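Local coordinates for protein tapirin (Caldicellulosiruptor kristjanssonii, PDB 6N2B) that probably attaches the cell to cellulose, with a calcium-binding C-terminal domain built as a beta-helix, at residues A[299-304]-A[326-331]; A[447-452]-A[467-472]; A[477-482]-A[495-500]. One frame throughout, in Å; residues are numbered along the deposited sequence.

Interaction 1 of 3, residues A[299-304]-A[326-331]; sequences GGMELN and GNFEIG
Gly326 opens the contact with backbone alone, its CA lying 4.2 Å from Leu303 O. Asn327 turns its side chain the other way and receives a hydrogen bond from Arg346 NE on OD1. Phe328 turns back into the beta-helix and meets both partners from strand 300-303, which belongs to a different face of the coil. Its CG is anti to the backbone N (chi1 178°), which carries the ring across the interior. Leu303 CD1 sits over one face in a CH-pi contact, 4.0 Å from the ring centroid and 21° off the normal, displaced toward the rim on the side of CG, from which it is 3.7 Å. Met301 reaches the far end of the same ring: its chain runs out extended and then bends at chi3 (79°), bringing CE obliquely to within 3.9 Å of Phe328 CZ. Val320 and Val322 of strand 319-322 and Tyr309 and Ala311 of strand 307-311 also pack on Phe328. Cutting Phe328 back to an alanine is likely to open a gap between the two faces, leaving Leu303 CD1 without its ring face and Met301 CE freer to turn. Beyond it Glu329 makes a long, weak ion pair with Lys310. Across Phe328 the contact is wholly apolar, so it rests on dispersion and CH-pi packing, with no directional polar bond.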
loop_
_atom_site.group_PDB
_atom_site.type_symbol
_atom_site.label_atom_id
_atom_site.label_comp_id
_atom_site.label_asym_id
_atom_site.label_seq_id
_atom_site.Cartn_x
_atom_site.Cartn_y
_atom_site.Cartn_z
ATOM N N GLY A 299 -10.682 -6.823 11.726
ATOM C CA GLY A 299 -11.429 -7.069 10.504
ATOM C C GLY A 299 -10.869 -8.164 9.617
ATOM O O GLY A 299 -11.578 -8.634 8.720
ATOM N N GLY A 300 -9.604 -8.544 9.816
ATOM C CA GLY A 300 -9.043 -9.720 9.175
ATOM C C GLY A 300 -8.318 -9.450 7.867
ATOM O O GLY A 300 -7.886 -8.337 7.554
ATOM N N MET A 301 -8.166 -10.532 7.101
ATOM C CA MET A 301 -7.523 -10.520 5.790
ATOM C C MET A 301 -8.259 -11.523 4.921
ATOM O O MET A 301 -8.142 -12.730 5.140
ATOM C CB MET A 301 -6.047 -10.885 5.867
ATOM C CG MET A 301 -5.398 -10.970 4.493
ATOM S SD MET A 301 -3.601 -10.841 4.569
ATOM C CE MET A 301 -3.179 -12.511 5.086
ATOM N N GLU A 302 -9.008 -11.032 3.946
ATOM C CA GLU A 302 -9.790 -11.871 3.053
ATOM C C GLU A 302 -9.034 -11.983 1.737
ATOM O O GLU A 302 -8.948 -11.015 0.970
ATOM C CB GLU A 302 -11.183 -11.282 2.860
ATOM C CG GLU A 302 -12.134 -12.136 2.068
ATOM C CD GLU A 302 -13.468 -11.450 1.878
ATOM O OE1 GLU A 302 -13.794 -10.552 2.695
ATOM O OE2 GLU A 302 -14.184 -11.801 0.909
ATOM N N LEU A 303 -8.474 -13.163 1.485
ATOM C CA LEU A 303 -7.681 -13.412 0.288
ATOM C C LEU A 303 -8.541 -14.211 -0.684
ATOM O O LEU A 303 -8.440 -15.434 -0.790
ATOM C CB LEU A 303 -6.391 -14.142 0.645
ATOM C CG LEU A 303 -5.528 -13.352 1.620
ATOM C CD1 LEU A 303 -4.270 -14.121 2.020
ATOM C CD2 LEU A 303 -5.166 -12.013 1.008
ATOM N N ASN A 304 -9.422 -13.502 -1.384
ATOM C CA ASN A 304 -10.145 -14.133 -2.473
ATOM C C ASN A 304 -9.200 -14.358 -3.627
ATOM O O ASN A 304 -8.124 -13.774 -3.705
ATOM C CB ASN A 304 -11.331 -13.296 -2.930
ATOM C CG ASN A 304 -12.496 -13.418 -1.996
ATOM O OD1 ASN A 304 -13.181 -14.446 -1.977
ATOM N ND2 ASN A 304 -12.717 -12.384 -1.182
ATOM N N GLY A 326 -7.960 -18.919 -3.933
ATOM C CA GLY A 326 -6.775 -18.203 -3.500
ATOM C C GLY A 326 -5.719 -19.126 -2.920
ATOM O O GLY A 326 -6.017 -20.152 -2.316
ATOM N N ASN A 327 -4.459 -18.733 -3.110
ATOM C CA ASN A 327 -3.292 -19.462 -2.629
ATOM C C ASN A 327 -2.560 -18.590 -1.630
ATOM O O ASN A 327 -2.116 -17.492 -1.980
ATOM C CB ASN A 327 -2.338 -19.805 -3.766
ATOM C CG ASN A 327 -2.673 -21.095 -4.429
ATOM O OD1 ASN A 327 -1.996 -22.099 -4.220
ATOM N ND2 ASN A 327 -3.725 -21.086 -5.245
ATOM N N PHE A 328 -2.390 -19.088 -0.411
ATOM C CA PHE A 328 -1.733 -18.319 0.633
ATOM C C PHE A 328 -0.647 -19.167 1.277
ATOM O O PHE A 328 -0.942 -20.243 1.802
ATOM C CB PHE A 328 -2.747 -17.857 1.672
ATOM C CG PHE A 328 -2.137 -17.097 2.793
ATOM C CD1 PHE A 328 -1.095 -16.219 2.556
ATOM C CD2 PHE A 328 -2.599 -17.263 4.092
ATOM C CE1 PHE A 328 -0.523 -15.523 3.595
ATOM C CE2 PHE A 328 -2.036 -16.562 5.136
ATOM C CZ PHE A 328 -1.005 -15.686 4.894
ATOM N N GLU A 329 0.598 -18.680 1.257
ATOM C CA GLU A 329 1.735 -19.376 1.855
ATOM C C GLU A 329 2.328 -18.567 3.001
ATOM O O GLU A 329 2.582 -17.368 2.851
ATOM C CB GLU A 329 2.837 -19.636 0.834
ATOM C CG GLU A 329 2.393 -20.254 -0.469
ATOM C CD GLU A 329 3.582 -20.779 -1.255
ATOM O OE1 GLU A 329 4.727 -20.325 -0.979
ATOM O OE2 GLU A 329 3.371 -21.654 -2.126
ATOM N N ILE A 330 2.591 -19.232 4.123
ATOM C CA ILE A 330 3.259 -18.624 5.264
ATOM C C ILE A 330 4.693 -19.133 5.310
ATOM O O ILE A 330 4.929 -20.334 5.491
ATOM C CB ILE A 330 2.523 -18.932 6.571
ATOM C CG1 ILE A 330 1.072 -18.461 6.473
ATOM C CG2 ILE A 330 3.240 -18.273 7.746
ATOM C CD1 ILE A 330 0.223 -18.932 7.609
ATOM N N GLY A 331 5.655 -18.216 5.172
ATOM C CA GLY A 331 7.039 -18.620 5.004
ATOM C C GLY A 331 7.776 -18.899 6.294
ATOM O O GLY A 331 8.699 -19.720 6.311
#

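Interaction 2 of 3, residues A[447-452]-A[467-472]; sequences WEIVVY and NSKLGS
Lys469 NZ, at the end of a side chain whose CB faces Ile449, is hydrogen-bonded to Ser438 OG, with Asp429 and Glu465 farther off in long, weak ion pairs. Both carboxylates are calcium ligands, and the lysine side chain lies about 5 Å from the bound ion, so its positive charge probably helps balance the acidic cluster around the site. The setting is the calcium-bearing end of the beta-helix domain, where the C-terminal end of helix 459-470 lies against strand 448-453. Nearest the ammonium, the contact is loose: Ile449 CD1 stands 4.3 Å from Lys469 CB. The largest share falls to Leu470 and Trp447, whose side chains run past each other in opposite directions. Leu470 CD1 comes obliquely to Trp447 CE3 at 3.8 Å, while Leu470 CB lies 4.1 Å from CZ3 of the same ring. With Trp447 CG anti to its own carbonyl carbon (chi1 -64°), the indole extends toward the helix end. Lys442 ties the two residues together from outside: it makes a cation-pi contact with Trp447, and its NZ is hydrogen-bonded to Leu470 O, while Tyr440 of strand 436-441 packs on Lys469 and Leu470. The helix gives out at Gly471, where phi turns positive (65°) and the chain swings back toward the tryptophan. Ser472 then brings its hydroxyl to the indole edge, close to the ring plane, with OG 3.7 Å from Trp447 CZ3.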
loop_
_atom_site.group_PDB
_atom_site.type_symbol
_atom_site.label_atom_id
_atom_site.label_comp_id
_atom_site.label_asym_id
_atom_site.label_seq_id
_atom_site.Cartn_x
_atom_site.Cartn_y
_atom_site.Cartn_z
ATOM N N TRP A 447 16.320 18.649 -12.042
ATOM C CA TRP A 447 15.646 19.707 -11.304
ATOM C C TRP A 447 14.488 19.134 -10.501
ATOM O O TRP A 447 13.810 18.193 -10.927
ATOM C CB TRP A 447 15.113 20.773 -12.256
ATOM C CG TRP A 447 16.150 21.516 -13.014
ATOM C CD1 TRP A 447 17.503 21.560 -12.761
ATOM C CD2 TRP A 447 15.929 22.339 -14.158
ATOM N NE1 TRP A 447 18.129 22.363 -13.690
ATOM C CE2 TRP A 447 17.188 22.851 -14.557
ATOM C CE3 TRP A 447 14.786 22.697 -14.887
ATOM C CZ2 TRP A 447 17.330 23.694 -15.649
ATOM C CZ3 TRP A 447 14.929 23.533 -15.970
ATOM C CH2 TRP A 447 16.194 24.024 -16.344
ATOM N N GLU A 448 14.252 19.722 -9.335
ATOM C CA GLU A 448 13.196 19.286 -8.440
ATOM C C GLU A 448 12.233 20.443 -8.213
ATOM O O GLU A 448 12.652 21.592 -8.045
ATOM C CB GLU A 448 13.776 18.793 -7.107
ATOM C CG GLU A 448 14.821 17.691 -7.235
ATOM C CD GLU A 448 15.231 17.099 -5.878
ATOM O OE1 GLU A 448 14.613 17.466 -4.838
ATOM O OE2 GLU A 448 16.180 16.265 -5.851
ATOM N N ILE A 449 10.942 20.156 -8.246
ATOM C CA ILE A 449 9.937 21.168 -7.960
ATOM C C ILE A 449 8.838 20.485 -7.183
ATOM O O ILE A 449 8.481 19.341 -7.475
ATOM C CB ILE A 449 9.380 21.851 -9.234
ATOM C CG1 ILE A 449 8.214 22.784 -8.882
ATOM C CG2 ILE A 449 8.947 20.855 -10.280
ATOM C CD1 ILE A 449 7.952 23.877 -9.931
ATOM N N VAL A 450 8.342 21.156 -6.153
ATOM C CA VAL A 450 7.152 20.714 -5.440
ATOM C C VAL A 450 6.019 21.660 -5.808
ATOM O O VAL A 450 6.207 22.884 -5.838
ATOM C CB VAL A 450 7.371 20.671 -3.921
ATOM C CG1 VAL A 450 7.981 21.975 -3.437
ATOM C CG2 VAL A 450 6.060 20.393 -3.233
ATOM N N VAL A 451 4.859 21.094 -6.124
ATOM C CA VAL A 451 3.698 21.866 -6.540
ATOM C C VAL A 451 2.623 21.745 -5.463
ATOM O O VAL A 451 2.202 20.636 -5.116
ATOM C CB VAL A 451 3.204 21.402 -7.918
ATOM C CG1 VAL A 451 1.890 22.086 -8.292
ATOM C CG2 VAL A 451 4.298 21.695 -8.959
ATOM N N TYR A 452 2.188 22.878 -4.921
ATOM C CA TYR A 452 1.137 22.909 -3.913
ATOM C C TYR A 452 -0.181 23.308 -4.561
ATOM O O TYR A 452 -0.240 24.295 -5.296
ATOM C CB TYR A 452 1.474 23.882 -2.789
ATOM C CG TYR A 452 2.729 23.525 -2.038
ATOM C CD1 TYR A 452 2.697 22.618 -0.988
ATOM C CD2 TYR A 452 3.961 24.098 -2.381
ATOM C CE1 TYR A 452 3.855 22.294 -0.292
ATOM C CE2 TYR A 452 5.128 23.774 -1.688
ATOM C CZ TYR A 452 5.062 22.876 -0.643
ATOM O OH TYR A 452 6.200 22.547 0.053
ATOM N N ASN A 467 6.313 25.500 -16.086
ATOM C CA ASN A 467 7.016 26.326 -17.069
ATOM C C ASN A 467 7.294 27.726 -16.553
ATOM O O ASN A 467 8.315 28.331 -16.896
ATOM C CB ASN A 467 6.196 26.447 -18.355
ATOM C CG ASN A 467 6.421 25.306 -19.289
ATOM O OD1 ASN A 467 7.500 25.159 -19.890
ATOM N ND2 ASN A 467 5.376 24.483 -19.449
ATOM N N SER A 468 6.364 28.291 -15.791
ATOM C CA SER A 468 6.591 29.637 -15.292
ATOM C C SER A 468 7.812 29.684 -14.375
ATOM O O SER A 468 8.584 30.651 -14.408
ATOM C CB SER A 468 5.353 30.131 -14.560
ATOM O OG SER A 468 5.208 29.413 -13.338
ATOM N N LYS A 469 8.002 28.648 -13.547
ATOM C CA LYS A 469 9.085 28.688 -12.575
ATOM C C LYS A 469 10.414 28.286 -13.191
ATOM O O LYS A 469 11.462 28.820 -12.796
ATOM C CB LYS A 469 8.782 27.791 -11.372
ATOM C CG LYS A 469 7.528 28.205 -10.566
ATOM C CD LYS A 469 7.643 29.625 -10.046
ATOM C CE LYS A 469 6.630 29.944 -8.981
ATOM N NZ LYS A 469 6.750 29.156 -7.720
ATOM N N LEU A 470 10.390 27.383 -14.179
ATOM C CA LEU A 470 11.602 26.773 -14.703
ATOM C C LEU A 470 12.012 27.275 -16.073
ATOM O O LEU A 470 13.111 26.938 -16.527
ATOM C CB LEU A 470 11.425 25.258 -14.777
ATOM C CG LEU A 470 11.044 24.559 -13.474
ATOM C CD1 LEU A 470 11.219 23.058 -13.654
ATOM C CD2 LEU A 470 11.868 25.063 -12.292
ATOM N N GLY A 471 11.164 28.060 -16.742
ATOM C CA GLY A 471 11.378 28.422 -18.128
ATOM C C GLY A 471 11.310 27.258 -19.088
ATOM O O GLY A 471 11.637 27.426 -20.264
ATOM N N SER A 472 10.919 26.080 -18.614
ATOM C CA SER A 472 10.706 24.894 -19.440
ATOM C C SER A 472 10.041 23.848 -18.558
ATOM O O SER A 472 9.668 24.123 -17.409
ATOM C CB SER A 472 12.014 24.372 -20.040
ATOM O OG SER A 472 12.921 23.944 -19.030
#

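Interaction 3 of 3, residues A[477-482]-A[495-500]; sequences VRLYLA and LPLYNP
Leu497 fits its two methyl groups against two residues of the 477-482 segment. CD1 meets Leu479 CD1 at 3.7 Å, the two leucine side chains crossing at about a right angle, while CD2 lies more loosely beside Val477 CG1 at 4.2 Å. Leu497 CG stands beside its backbone N and anti to the carbonyl carbon (chi1 -46°), which turns the fork of methyls toward Val477 and Leu479. All three side chains are buried, and their touching atoms are all methyl carbons. Within the beta-helix domain, strand 478-483 runs parallel between strands 448-453 and 510-513; the turn at 495-498 lies beside it and leads into the short strand 498-499, which pairs antiparallel with strand 504-508. That type I beta turn, from Leu495 to Tyr498, is closed by Tyr498 N to Leu495 O at 3.1 Å; Leu497 occupies its third position. Next outward, Leu505 of strand 504-508 packs on Leu497, and Ile507 of the same strand on Leu479. Leu462 of helix 459-470 also touches Leu479, and Ile449 touches Val477. The backbone of Leu479 is held by hydrogen bonds to Glu508 and Ala510.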
loop_
_atom_site.group_PDB
_atom_site.type_symbol
_atom_site.label_atom_id
_atom_site.label_comp_id
_atom_site.label_asym_id
_atom_site.label_seq_id
_atom_site.Cartn_x
_atom_site.Cartn_y
_atom_site.Cartn_z
ATOM N N VAL A 477 12.104 15.986 -14.971
ATOM C CA VAL A 477 11.949 16.760 -13.738
ATOM C C VAL A 477 11.385 15.882 -12.625
ATOM O O VAL A 477 10.488 15.061 -12.842
ATOM C CB VAL A 477 11.092 18.024 -13.960
ATOM C CG1 VAL A 477 9.665 17.687 -14.344
ATOM C CG2 VAL A 477 11.101 18.877 -12.709
ATOM N N ARG A 478 11.965 16.005 -11.436
ATOM C CA ARG A 478 11.457 15.332 -10.251
ATOM C C ARG A 478 10.300 16.149 -9.701
ATOM O O ARG A 478 10.460 17.340 -9.398
ATOM C CB ARG A 478 12.557 15.178 -9.203
ATOM C CG ARG A 478 13.732 14.345 -9.663
ATOM C CD ARG A 478 13.434 12.889 -9.405
ATOM N NE ARG A 478 14.248 12.002 -10.227
ATOM C CZ ARG A 478 15.470 11.600 -9.902
ATOM N NH1 ARG A 478 16.032 12.003 -8.773
ATOM N NH2 ARG A 478 16.127 10.802 -10.722
ATOM N N LEU A 479 9.143 15.506 -9.565
ATOM C CA LEU A 479 7.895 16.169 -9.223
ATOM C C LEU A 479 7.397 15.696 -7.862
ATOM O O LEU A 479 7.248 14.491 -7.631
ATOM C CB LEU A 479 6.856 15.879 -10.297
ATOM C CG LEU A 479 6.015 16.980 -10.908
ATOM C CD1 LEU A 479 4.748 16.350 -11.463
ATOM C CD2 LEU A 479 5.705 18.044 -9.882
ATOM N N TYR A 480 7.141 16.639 -6.969
ATOM C CA TYR A 480 6.545 16.375 -5.663
ATOM C C TYR A 480 5.211 17.119 -5.615
ATOM O O TYR A 480 5.182 18.357 -5.608
ATOM C CB TYR A 480 7.488 16.810 -4.542
ATOM C CG TYR A 480 8.778 16.087 -4.651
ATOM C CD1 TYR A 480 9.767 16.531 -5.519
ATOM C CD2 TYR A 480 8.994 14.899 -3.938
ATOM C CE1 TYR A 480 10.948 15.830 -5.659
ATOM C CE2 TYR A 480 10.169 14.196 -4.068
ATOM C CZ TYR A 480 11.141 14.661 -4.929
ATOM O OH TYR A 480 12.316 13.962 -5.063
ATOM N N LEU A 481 4.111 16.371 -5.642
ATOM C CA LEU A 481 2.779 16.953 -5.675
ATOM C C LEU A 481 2.208 16.924 -4.271
ATOM O O LEU A 481 2.164 15.859 -3.645
ATOM C CB LEU A 481 1.850 16.184 -6.622
ATOM C CG LEU A 481 2.325 15.808 -8.029
ATOM C CD1 LEU A 481 1.350 14.871 -8.732
ATOM C CD2 LEU A 481 2.537 17.053 -8.856
ATOM N N ALA A 482 1.752 18.080 -3.789
ATOM C CA ALA A 482 1.096 18.166 -2.489
ATOM C C ALA A 482 -0.254 18.848 -2.668
ATOM O O ALA A 482 -0.319 20.007 -3.091
ATOM C CB ALA A 482 1.975 18.898 -1.470
ATOM N N LEU A 495 1.369 16.186 -20.898
ATOM C CA LEU A 495 2.487 16.331 -19.959
ATOM C C LEU A 495 3.741 15.675 -20.534
ATOM O O LEU A 495 3.656 14.608 -21.153
ATOM C CB LEU A 495 2.161 15.690 -18.615
ATOM C CG LEU A 495 0.894 16.173 -17.910
ATOM C CD1 LEU A 495 0.580 15.288 -16.732
ATOM C CD2 LEU A 495 1.066 17.595 -17.439
ATOM N N PRO A 496 4.922 16.281 -20.376
ATOM C CA PRO A 496 6.139 15.643 -20.891
ATOM C C PRO A 496 6.529 14.410 -20.105
ATOM O O PRO A 496 7.458 13.698 -20.511
ATOM C CB PRO A 496 7.201 16.750 -20.768
ATOM C CG PRO A 496 6.467 17.977 -20.499
ATOM C CD PRO A 496 5.220 17.587 -19.778
ATOM N N LEU A 497 5.857 14.162 -18.983
ATOM C CA LEU A 497 6.035 12.954 -18.195
ATOM C C LEU A 497 5.379 11.741 -18.840
ATOM O O LEU A 497 5.637 10.612 -18.398
ATOM C CB LEU A 497 5.465 13.171 -16.786
ATOM C CG LEU A 497 5.851 14.493 -16.119
ATOM C CD1 LEU A 497 5.023 14.767 -14.849
ATOM C CD2 LEU A 497 7.344 14.474 -15.808
ATOM N N TYR A 498 4.539 11.946 -19.860
ATOM C CA TYR A 498 3.869 10.846 -20.535
ATOM C C TYR A 498 4.850 10.124 -21.443
ATOM O O TYR A 498 5.546 10.753 -22.243
ATOM C CB TYR A 498 2.674 11.346 -21.343
ATOM C CG TYR A 498 2.039 10.260 -22.169
ATOM C CD1 TYR A 498 1.185 9.323 -21.584
ATOM C CD2 TYR A 498 2.307 10.150 -23.527
ATOM C CE1 TYR A 498 0.603 8.311 -22.336
ATOM C CE2 TYR A 498 1.736 9.142 -24.287
ATOM C CZ TYR A 498 0.886 8.221 -23.690
ATOM O OH TYR A 498 0.322 7.216 -24.453
ATOM N N ASN A 499 4.914 8.804 -21.297
ATOM C CA ASN A 499 5.752 7.941 -22.115
ATOM C C ASN A 499 4.836 7.265 -23.124
ATOM O O ASN A 499 3.950 6.490 -22.720
ATOM C CB ASN A 499 6.459 6.906 -21.233
ATOM C CG ASN A 499 7.430 5.992 -21.996
ATOM O OD1 ASN A 499 7.368 5.857 -23.216
ATOM N ND2 ASN A 499 8.323 5.336 -21.248
ATOM N N PRO A 500 4.971 7.546 -24.424
ATOM C CA PRO A 500 4.054 6.930 -25.392
ATOM C C PRO A 500 4.317 5.450 -25.578
ATOM O O PRO A 500 3.396 4.708 -25.941
ATOM C CB PRO A 500 4.309 7.724 -26.684
ATOM C CG PRO A 500 5.445 8.683 -26.386
ATOM C CD PRO A 500 6.054 8.291 -25.087
#

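Overall arrangement
Along the chain the contacts come in series, interaction 1 first, then 2, then 3. Interaction 1 joins two faces of the regular beta-helix coils, its centre about 44 Å from that of interaction 2 and 35 Å from that of interaction 3, on the opposite side of the chain's centre. Interactions 2 and 3 are neighbours, with centres about 11 Å apart. Their strands 448-453 and 478-483 pair in parallel, Val451 N lying 2.8 Å from Tyr480 O in a probable hydrogen bond, and helix 459-470 links the two in sequence. The domain thus combines an elongated body of stacked beta-helix coils and an end, bearing helix 459-470, that holds the calcium ion.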